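Local coordinates for protein beta-lactamase (Francisella tularensis subsp. tularensis, PDB 3P09) that probably hydrolyses beta-lactams to substituted beta-amino acids as a class A beta-lactamase, a reaction that underlies resistance to these antibiotics, at residues 72-77 / 82-87; 77-82 / 192-197; 132-135 / 139-142. One frame throughout, in Å; residues are numbered along the deposited sequence.

All three contacts lie in the helical part of the enzyme, away from the centre of the chain. Contact 1 is a buried, apolar fold-back of the loop 82-87 onto helix 66-80. Contact 2 takes up the end of the same helix and joins it to the start of helix 196-208, at a partly buried edge where a selenomethionine lies on the backbone before that helix. The two touch where Asp78 OD1 accepts a probable hydrogen bond from Leu85 N, 2.9 Å away. Contact 3 is also partly buried but is a turn between consecutive helices, held by a backbone bond; it meets contact 1 where Ile74 CD1 packs on Leu133 O. Contacts 2 and 3 each have a sulfate at a helix start.

Contact 1: 72-77 / 82-87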
loop_
_atom_site.group_PDB
_atom_site.type_symbol
_atom_site.label_atom_id
_atom_site.label_comp_id
_atom_site.label_asym_id
_atom_site.label_seq_id
_atom_site.Cartn_x
_atom_site.Cartn_y
_atom_site.Cartn_z
ATOM N N GLY A 72 -8.125 -6.085 0.155
ATOM C CA GLY A 72 -7.996 -7.429 0.682
ATOM C C GLY A 72 -9.218 -7.831 1.508
ATOM O O GLY A 72 -9.764 -8.924 1.357
ATOM N N ALA A 73 -9.648 -6.932 2.385
ATOM C CA ALA A 73 -10.822 -7.162 3.216
ATOM C C ALA A 73 -12.070 -7.376 2.372
ATOM O O ALA A 73 -12.911 -8.215 2.685
ATOM C CB ALA A 73 -11.026 -5.994 4.174
ATOM N N ILE A 74 -12.205 -6.586 1.315
ATOM C CA ILE A 74 -13.349 -6.721 0.428
ATOM C C ILE A 74 -13.349 -8.086 -0.252
ATOM O O ILE A 74 -14.394 -8.727 -0.384
ATOM C CB ILE A 74 -13.345 -5.597 -0.630
ATOM C CG1 ILE A 74 -13.646 -4.255 0.043
ATOM C CG2 ILE A 74 -14.348 -5.898 -1.762
ATOM C CD1 ILE A 74 -15.113 -4.102 0.449
ATOM N N LEU A 75 -12.177 -8.546 -0.676
ATOM C CA LEU A 75 -12.080 -9.850 -1.341
ATOM C C LEU A 75 -12.410 -10.991 -0.384
ATOM O O LEU A 75 -13.046 -11.985 -0.764
ATOM C CB LEU A 75 -10.684 -10.039 -1.935
ATOM C CG LEU A 75 -10.363 -9.089 -3.097
ATOM C CD1 LEU A 75 -8.893 -9.110 -3.457
ATOM C CD2 LEU A 75 -11.205 -9.449 -4.303
ATOM N N ASP A 76 -11.968 -10.851 0.858
ATOM C CA ASP A 76 -12.275 -11.831 1.887
ATOM C C ASP A 76 -13.791 -11.828 2.082
ATOM O O ASP A 76 -14.423 -12.880 2.153
ATOM C CB ASP A 76 -11.525 -11.459 3.177
ATOM C CG ASP A 76 -11.982 -12.258 4.395
ATOM O OD1 ASP A 76 -11.400 -13.330 4.662
ATOM O OD2 ASP A 76 -12.900 -11.793 5.107
ATOM N N TYR A 77 -14.374 -10.633 2.138
ATOM C CA TYR A 77 -15.825 -10.502 2.294
ATOM C C TYR A 77 -16.537 -11.263 1.184
ATOM O O TYR A 77 -17.475 -12.035 1.432
ATOM C CB TYR A 77 -16.230 -9.027 2.261
ATOM C CG TYR A 77 -17.661 -8.763 2.679
ATOM C CD1 TYR A 77 -17.977 -8.515 4.009
ATOM C CD2 TYR A 77 -18.691 -8.769 1.751
ATOM C CE1 TYR A 77 -19.285 -8.278 4.407
ATOM C CE2 TYR A 77 -20.007 -8.526 2.138
ATOM C CZ TYR A 77 -20.293 -8.279 3.466
ATOM O OH TYR A 77 -21.591 -8.043 3.861
ATOM N N GLN A 82 -20.922 -14.634 -1.299
ATOM C CA GLN A 82 -20.807 -14.868 -2.737
ATOM C C GLN A 82 -21.583 -13.836 -3.560
ATOM O O GLN A 82 -22.741 -13.538 -3.264
ATOM C CB GLN A 82 -21.270 -16.293 -3.072
ATOM C CG GLN A 82 -21.096 -16.703 -4.530
ATOM C CD GLN A 82 -22.172 -16.131 -5.426
ATOM O OE1 GLN A 82 -23.276 -15.831 -4.971
ATOM N NE2 GLN A 82 -21.856 -15.970 -6.707
ATOM N N GLY A 83 -20.935 -13.293 -4.591
ATOM C CA GLY A 83 -21.563 -12.318 -5.476
ATOM C C GLY A 83 -21.270 -10.858 -5.159
ATOM O O GLY A 83 -21.619 -9.959 -5.924
ATOM N N PHE A 84 -20.625 -10.618 -4.025
ATOM C CA PHE A 84 -20.360 -9.260 -3.569
ATOM C C PHE A 84 -19.559 -8.415 -4.574
ATOM O O PHE A 84 -19.820 -7.220 -4.722
ATOM C CB PHE A 84 -19.654 -9.297 -2.215
ATOM C CG PHE A 84 -19.517 -7.952 -1.553
ATOM C CD1 PHE A 84 -20.641 -7.234 -1.164
ATOM C CD2 PHE A 84 -18.260 -7.423 -1.289
ATOM C CE1 PHE A 84 -20.520 -6.003 -0.536
ATOM C CE2 PHE A 84 -18.123 -6.190 -0.653
ATOM C CZ PHE A 84 -19.258 -5.475 -0.278
ATOM N N LEU A 85 -18.593 -9.026 -5.259
ATOM C CA LEU A 85 -17.775 -8.281 -6.227
ATOM C C LEU A 85 -18.589 -7.709 -7.388
ATOM O O LEU A 85 -18.204 -6.706 -7.982
ATOM C CB LEU A 85 -16.652 -9.151 -6.788
ATOM C CG LEU A 85 -15.469 -9.379 -5.841
ATOM C CD1 LEU A 85 -14.457 -10.333 -6.449
ATOM C CD2 LEU A 85 -14.813 -8.059 -5.522
ATOM N N ASP A 86 -19.697 -8.365 -7.718
ATOM C CA ASP A 86 -20.547 -7.932 -8.826
ATOM C C ASP A 86 -21.638 -6.967 -8.390
ATOM O O ASP A 86 -22.415 -6.492 -9.216
ATOM C CB ASP A 86 -21.179 -9.144 -9.503
ATOM C CG ASP A 86 -20.152 -10.052 -10.131
ATOM O OD1 ASP A 86 -19.364 -9.561 -10.968
ATOM O OD2 ASP A 86 -20.118 -11.251 -9.778
ATOM N N LYS A 87 -21.684 -6.669 -7.096
ATOM C CA LYS A 87 -22.738 -5.828 -6.525
ATOM C C LYS A 87 -22.623 -4.387 -6.999
ATOM O O LYS A 87 -21.549 -3.791 -6.925
ATOM C CB LYS A 87 -22.695 -5.876 -4.993
ATOM C CG LYS A 87 -23.576 -4.838 -4.317
ATOM C CD LYS A 87 -23.762 -5.123 -2.828
ATOM C CE LYS A 87 -24.804 -6.215 -2.596
ATOM N NZ LYS A 87 -25.139 -6.390 -1.149
#
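The last turns of helix 66-80, in the helical region of the class A beta-lactamase fold, are packed by the loop that follows them, with Tyr77 over one face of Phe84 and Ile74 at its edge. The two rings form a tilted edge-to-face pair, their centroids 4.4 Å apart and their planes at 54°. The CD2-CE2 side of Tyr77 does the touching: Tyr77 CD2 stands 3.4 Å from Phe84 CD2, over one face of the phenylalanine and offset toward its rim. Both first torsions set CG anti to the backbone N (chi1 -169° in Tyr77, -171° in Phe84), which swings the rings into the space between helix and loop. Ile74 works from another direction, its CD1 lying in the plane of the Phe84 ring, 3.8 Å from CE2. A branched side chain suits this place, because Ile74 CG2 also reaches Phe84 CE2, at 3.9 Å. Beside this ring pair, Leu75 CD2 meets Leu85 CD1 at 4.0 Å, methyl against methyl. Leu75 and Leu85 both reach Ile201 of helix 196-208, while Ile74 and Phe84 pack on Ile115 of helix 115-123, so the cluster continues into two further helices. Gly83, at a positive phi, lets the chain reverse just before the 3-10 turn 84-86. The loop thus turns back over the helix that starts with what is probably the SxxK motif, in the helical part of the class A beta-lactamase fold.

Contact 2: 77-82 / 192-197. With SO4 (sulfate ion), chain C.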
loop_
_atom_site.group_PDB
_atom_site.type_symbol
_atom_site.label_atom_id
_atom_site.label_comp_id
_atom_site.label_asym_id
_atom_site.label_seq_id
_atom_site.Cartn_x
_atom_site.Cartn_y
_atom_site.Cartn_z
ATOM N N TYR A 77 -14.374 -10.633 2.138
ATOM C CA TYR A 77 -15.825 -10.502 2.294
ATOM C C TYR A 77 -16.537 -11.263 1.184
ATOM O O TYR A 77 -17.475 -12.035 1.432
ATOM C CB TYR A 77 -16.230 -9.027 2.261
ATOM C CG TYR A 77 -17.661 -8.763 2.679
ATOM C CD1 TYR A 77 -17.977 -8.515 4.009
ATOM C CD2 TYR A 77 -18.691 -8.769 1.751
ATOM C CE1 TYR A 77 -19.285 -8.278 4.407
ATOM C CE2 TYR A 77 -20.007 -8.526 2.138
ATOM C CZ TYR A 77 -20.293 -8.279 3.466
ATOM O OH TYR A 77 -21.591 -8.043 3.861
ATOM N N ASP A 78 -16.068 -11.070 -0.041
ATOM C CA ASP A 78 -16.676 -11.723 -1.195
ATOM C C ASP A 78 -16.639 -13.242 -1.054
ATOM O O ASP A 78 -17.588 -13.933 -1.431
ATOM C CB ASP A 78 -16.008 -11.287 -2.503
ATOM C CG ASP A 78 -16.614 -11.976 -3.717
ATOM O OD1 ASP A 78 -17.731 -11.589 -4.119
ATOM O OD2 ASP A 78 -15.982 -12.902 -4.268
HETATM N N MSE A 79 -15.540 -13.759 -0.517
HETATM C CA MSE A 79 -15.438 -15.192 -0.289
HETATM C C MSE A 79 -16.535 -15.676 0.658
HETATM O O MSE A 79 -17.080 -16.767 0.485
HETATM C CB MSE A 79 -14.058 -15.550 0.262
HETATM C CG MSE A 79 -12.962 -15.514 -0.788
HETATM SE SE MSE A 79 -11.215 -15.794 0.037
HETATM C CE MSE A 79 -11.506 -17.569 0.788
ATOM N N HIS A 80 -16.853 -14.861 1.663
ATOM C CA HIS A 80 -17.881 -15.214 2.651
ATOM C C HIS A 80 -19.279 -14.756 2.263
ATOM O O HIS A 80 -20.261 -15.106 2.923
ATOM C CB HIS A 80 -17.532 -14.640 4.019
ATOM C CG HIS A 80 -16.227 -15.129 4.561
ATOM N ND1 HIS A 80 -15.016 -14.725 4.051
ATOM C CD2 HIS A 80 -15.946 -15.984 5.572
ATOM C CE1 HIS A 80 -14.039 -15.315 4.719
ATOM N NE2 HIS A 80 -14.576 -16.081 5.649
ATOM N N ASN A 81 -19.370 -13.977 1.189
ATOM C CA ASN A 81 -20.636 -13.398 0.766
ATOM C C ASN A 81 -20.669 -13.448 -0.750
ATOM O O ASN A 81 -20.459 -12.438 -1.406
ATOM C CB ASN A 81 -20.754 -11.945 1.258
ATOM C CG ASN A 81 -20.779 -11.835 2.778
ATOM O OD1 ASN A 81 -21.845 -11.830 3.393
ATOM N ND2 ASN A 81 -19.602 -11.739 3.387
ATOM N N GLN A 82 -20.922 -14.634 -1.299
ATOM C CA GLN A 82 -20.807 -14.868 -2.737
ATOM C C GLN A 82 -21.583 -13.836 -3.560
ATOM O O GLN A 82 -22.741 -13.538 -3.264
ATOM C CB GLN A 82 -21.270 -16.293 -3.072
ATOM C CG GLN A 82 -21.096 -16.703 -4.530
ATOM C CD GLN A 82 -22.172 -16.131 -5.426
ATOM O OE1 GLN A 82 -23.276 -15.831 -4.971
ATOM N NE2 GLN A 82 -21.856 -15.970 -6.707
ATOM N N ASN A 192 -2.523 -17.847 2.705
ATOM C CA ASN A 192 -3.662 -18.745 2.833
ATOM C C ASN A 192 -4.954 -18.117 3.349
ATOM O O ASN A 192 -5.815 -18.824 3.870
ATOM C CB ASN A 192 -3.291 -19.982 3.673
ATOM C CG ASN A 192 -2.772 -19.623 5.056
ATOM O OD1 ASN A 192 -3.008 -18.523 5.560
ATOM N ND2 ASN A 192 -2.057 -20.557 5.676
ATOM N N ILE A 193 -5.112 -16.807 3.205
ATOM C CA ILE A 193 -6.385 -16.211 3.597
ATOM C C ILE A 193 -7.356 -16.050 2.433
ATOM O O ILE A 193 -8.542 -16.344 2.577
ATOM C CB ILE A 193 -6.220 -14.883 4.339
ATOM C CG1 ILE A 193 -5.363 -13.942 3.523
ATOM C CG2 ILE A 193 -5.610 -15.105 5.721
ATOM C CD1 ILE A 193 -6.056 -12.657 3.279
ATOM N N LEU A 194 -6.860 -15.561 1.296
ATOM C CA LEU A 194 -7.651 -15.519 0.075
ATOM C C LEU A 194 -7.411 -16.808 -0.707
ATOM O O LEU A 194 -6.322 -17.366 -0.649
ATOM C CB LEU A 194 -7.243 -14.318 -0.791
ATOM C CG LEU A 194 -7.484 -12.947 -0.173
ATOM C CD1 LEU A 194 -7.143 -11.842 -1.179
ATOM C CD2 LEU A 194 -8.917 -12.847 0.299
ATOM N N ASP A 195 -8.410 -17.279 -1.453
ATOM C CA ASP A 195 -8.209 -18.493 -2.243
ATOM C C ASP A 195 -7.575 -18.138 -3.574
ATOM O O ASP A 195 -7.349 -16.966 -3.850
ATOM C CB ASP A 195 -9.513 -19.262 -2.444
ATOM C CG ASP A 195 -10.568 -18.453 -3.167
ATOM O OD1 ASP A 195 -10.221 -17.440 -3.813
ATOM O OD2 ASP A 195 -11.754 -18.843 -3.098
ATOM N N LYS A 196 -7.309 -19.140 -4.409
ATOM C CA LYS A 196 -6.625 -18.879 -5.671
ATOM C C LYS A 196 -7.309 -17.805 -6.509
ATOM O O LYS A 196 -6.658 -16.889 -6.994
ATOM C CB LYS A 196 -6.456 -20.150 -6.503
ATOM C CG LYS A 196 -5.707 -19.900 -7.810
ATOM C CD LYS A 196 -5.603 -21.157 -8.661
ATOM C CE LYS A 196 -4.573 -20.983 -9.769
ATOM N NZ LYS A 196 -4.838 -19.775 -10.612
ATOM N N LYS A 197 -8.616 -17.915 -6.698
ATOM C CA LYS A 197 -9.298 -16.941 -7.545
ATOM C C LYS A 197 -9.130 -15.521 -7.012
ATOM O O LYS A 197 -8.947 -14.573 -7.780
ATOM C CB LYS A 197 -10.784 -17.265 -7.690
ATOM C CG LYS A 197 -11.496 -16.325 -8.650
ATOM C CD LYS A 197 -12.851 -16.869 -9.087
ATOM C CE LYS A 197 -13.938 -16.525 -8.084
ATOM N NZ LYS A 197 -14.073 -15.053 -7.913
HETATM S S SO4 C . -7.603 -22.490 -1.974
HETATM O O1 SO4 C . -6.672 -21.829 -2.889
HETATM O O2 SO4 C . -7.660 -21.766 -0.707
HETATM O O3 SO4 C . -8.927 -22.519 -2.587
HETATM O O4 SO4 C . -7.162 -23.855 -1.709
#
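A selenium atom points at the peptide backbone here: SE of Met79, a selenomethionine, lies 3.5 Å from Asp195 N and 3.6 Å from Leu194 CA. Met79 is deposited in two conformers, so these details describe one of them. Its chain runs out extended and then bends at the last torsion (chi3 61°), which carries CE to 3.7 Å from Ile193 O, while SE also meets Leu194 CD2 at 3.7 Å. Selenium replaces the sulfur of a methionine, whose long, flexible, unbranched side chain suits a place where it must cross from helix to loop and lie along its backbone. The contact thus joins the C-terminal end of helix 66-80 to the N-terminal end of helix 196-208, where Asp195 is the N-cap. The first torsion of Asp195 (chi1 60°) tucks its carboxylate between backbone N and carbonyl carbon, from where it caps a backbone N beyond Lys197; OD1 also bonds His198 ND1. Asp78 OD2 accepts from NE2 of the same His198, a pairing that would probably favour a protonated imidazole. A sulfate, probably from the crystallisation liquor, takes a hydrogen bond from Lys196 N to its O1, 3.2 Å long. At the other helix's end, Asn81 ND2 donates to Tyr77 O at 2.9 Å, nearly straight (163°), and lies over the centre of the Tyr77 ring, 3.3 Å above its plane.

Contact 3: 132-135 / 139-142; sequences ILVR and GLQN. With SO4 (sulfate ion), chain E.
The flat peptide group of Val134 is met at its oxygen by Gly139 N, tilted 24° from the carbonyl plane. Val134 O accepts this 2.8 Å hydrogen bond, and the N-H...O angle of 146° leaves it somewhat bent. Spanning five residues, it is a 6→1 bond, consistent with a Schellman-type end to helix 127-137. Apolar packing adds to the turn: chi1 of 164° turns Val134 CG1 toward the following helix, where it lies 3.8 Å from Leu140 CD2 and 3.9 Å from Gly139 C. Compact valine can thus lie against both the glycine backbone and the end of the leucine side chain. Gly139, N-cap of helix 140-149, has a positive phi at which a side chain would press on the preceding carbonyl oxygen, so glycine suits the place. Asn142 ND2, bonded to Leu137 O, adds a second tie between the helices. The sulfate, probably from the crystallisation liquor, receives Gln141 N at its O4 over 3.1 Å; Leu140 N to O1 and Gln141 NE2 to O4 are weak. Backbone N-H groups at a helix start, probably aided by the helix dipole, can hold an anion, as the sulfate here suggests.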
loop_
_atom_site.group_PDB
_atom_site.type_symbol
_atom_site.label_atom_id
_atom_site.label_comp_id
_atom_site.label_asym_id
_atom_site.label_seq_id
_atom_site.Cartn_x
_atom_site.Cartn_y
_atom_site.Cartn_z
ATOM N N ILE A 132 -16.134 4.642 -0.031
ATOM C CA ILE A 132 -17.299 3.815 -0.362
ATOM C C ILE A 132 -17.072 2.363 0.069
ATOM O O ILE A 132 -17.954 1.725 0.649
ATOM C CB ILE A 132 -17.619 3.874 -1.873
ATOM C CG1 ILE A 132 -18.153 5.267 -2.246
ATOM C CG2 ILE A 132 -18.617 2.778 -2.261
ATOM C CD1 ILE A 132 -18.248 5.512 -3.721
ATOM N N LEU A 133 -15.875 1.847 -0.192
ATOM C CA LEU A 133 -15.570 0.461 0.147
ATOM C C LEU A 133 -15.599 0.230 1.650
ATOM O O LEU A 133 -16.119 -0.792 2.115
ATOM C CB LEU A 133 -14.213 0.047 -0.431
ATOM C CG LEU A 133 -14.198 -0.105 -1.963
ATOM C CD1 LEU A 133 -12.804 -0.370 -2.445
ATOM C CD2 LEU A 133 -15.131 -1.238 -2.423
ATOM N N VAL A 134 -15.044 1.178 2.403
ATOM C CA VAL A 134 -15.070 1.110 3.866
ATOM C C VAL A 134 -16.518 1.028 4.342
ATOM O O VAL A 134 -16.860 0.209 5.187
ATOM C CB VAL A 134 -14.392 2.346 4.514
ATOM C CG1 VAL A 134 -14.770 2.464 5.998
ATOM C CG2 VAL A 134 -12.888 2.282 4.344
ATOM N N ARG A 135 -17.373 1.871 3.772
ATOM C CA ARG A 135 -18.788 1.838 4.111
ATOM C C ARG A 135 -19.422 0.499 3.735
ATOM O O ARG A 135 -20.118 -0.109 4.537
ATOM C CB ARG A 135 -19.528 2.989 3.422
ATOM C CG ARG A 135 -20.999 3.101 3.825
ATOM C CD ARG A 135 -21.731 4.096 2.946
ATOM N NE ARG A 135 -21.835 3.600 1.579
ATOM C CZ ARG A 135 -21.688 4.351 0.490
ATOM N NH1 ARG A 135 -21.424 5.647 0.593
ATOM N NH2 ARG A 135 -21.804 3.799 -0.705
ATOM N N GLY A 139 -17.775 -0.526 7.690
ATOM C CA GLY A 139 -17.089 0.466 8.497
ATOM C C GLY A 139 -15.681 0.081 8.921
ATOM O O GLY A 139 -15.201 -1.018 8.636
ATOM N N LEU A 140 -15.020 0.987 9.629
ATOM C CA LEU A 140 -13.623 0.802 10.010
ATOM C C LEU A 140 -13.377 -0.323 10.997
ATOM O O LEU A 140 -12.302 -0.934 10.994
ATOM C CB LEU A 140 -13.067 2.105 10.580
ATOM C CG LEU A 140 -12.902 3.179 9.515
ATOM C CD1 LEU A 140 -12.484 4.483 10.156
ATOM C CD2 LEU A 140 -11.859 2.719 8.491
ATOM N N GLN A 141 -14.353 -0.587 11.861
ATOM C CA GLN A 141 -14.195 -1.656 12.825
ATOM C C GLN A 141 -13.999 -2.984 12.111
ATOM O O GLN A 141 -13.146 -3.782 12.495
ATOM C CB GLN A 141 -15.385 -1.715 13.783
ATOM C CG GLN A 141 -15.483 -0.508 14.694
ATOM C CD GLN A 141 -16.604 -0.635 15.706
ATOM O OE1 GLN A 141 -16.358 -0.847 16.894
ATOM N NE2 GLN A 141 -17.845 -0.513 15.238
ATOM N N ASN A 142 -14.769 -3.208 11.054
ATOM C CA ASN A 142 -14.632 -4.430 10.269
ATOM C C ASN A 142 -13.285 -4.535 9.567
ATOM O O ASN A 142 -12.705 -5.620 9.474
ATOM C CB ASN A 142 -15.772 -4.564 9.256
ATOM C CG ASN A 142 -17.063 -5.004 9.909
ATOM O OD1 ASN A 142 -17.046 -5.554 11.009
ATOM N ND2 ASN A 142 -18.186 -4.769 9.242
HETATM S S SO4 E . -16.992 2.614 12.493
HETATM O O1 SO4 E . -16.953 3.281 11.191
HETATM O O2 SO4 E . -15.865 3.069 13.304
HETATM O O3 SO4 E . -18.240 2.950 13.174
HETATM O O4 SO4 E . -16.909 1.164 12.317
#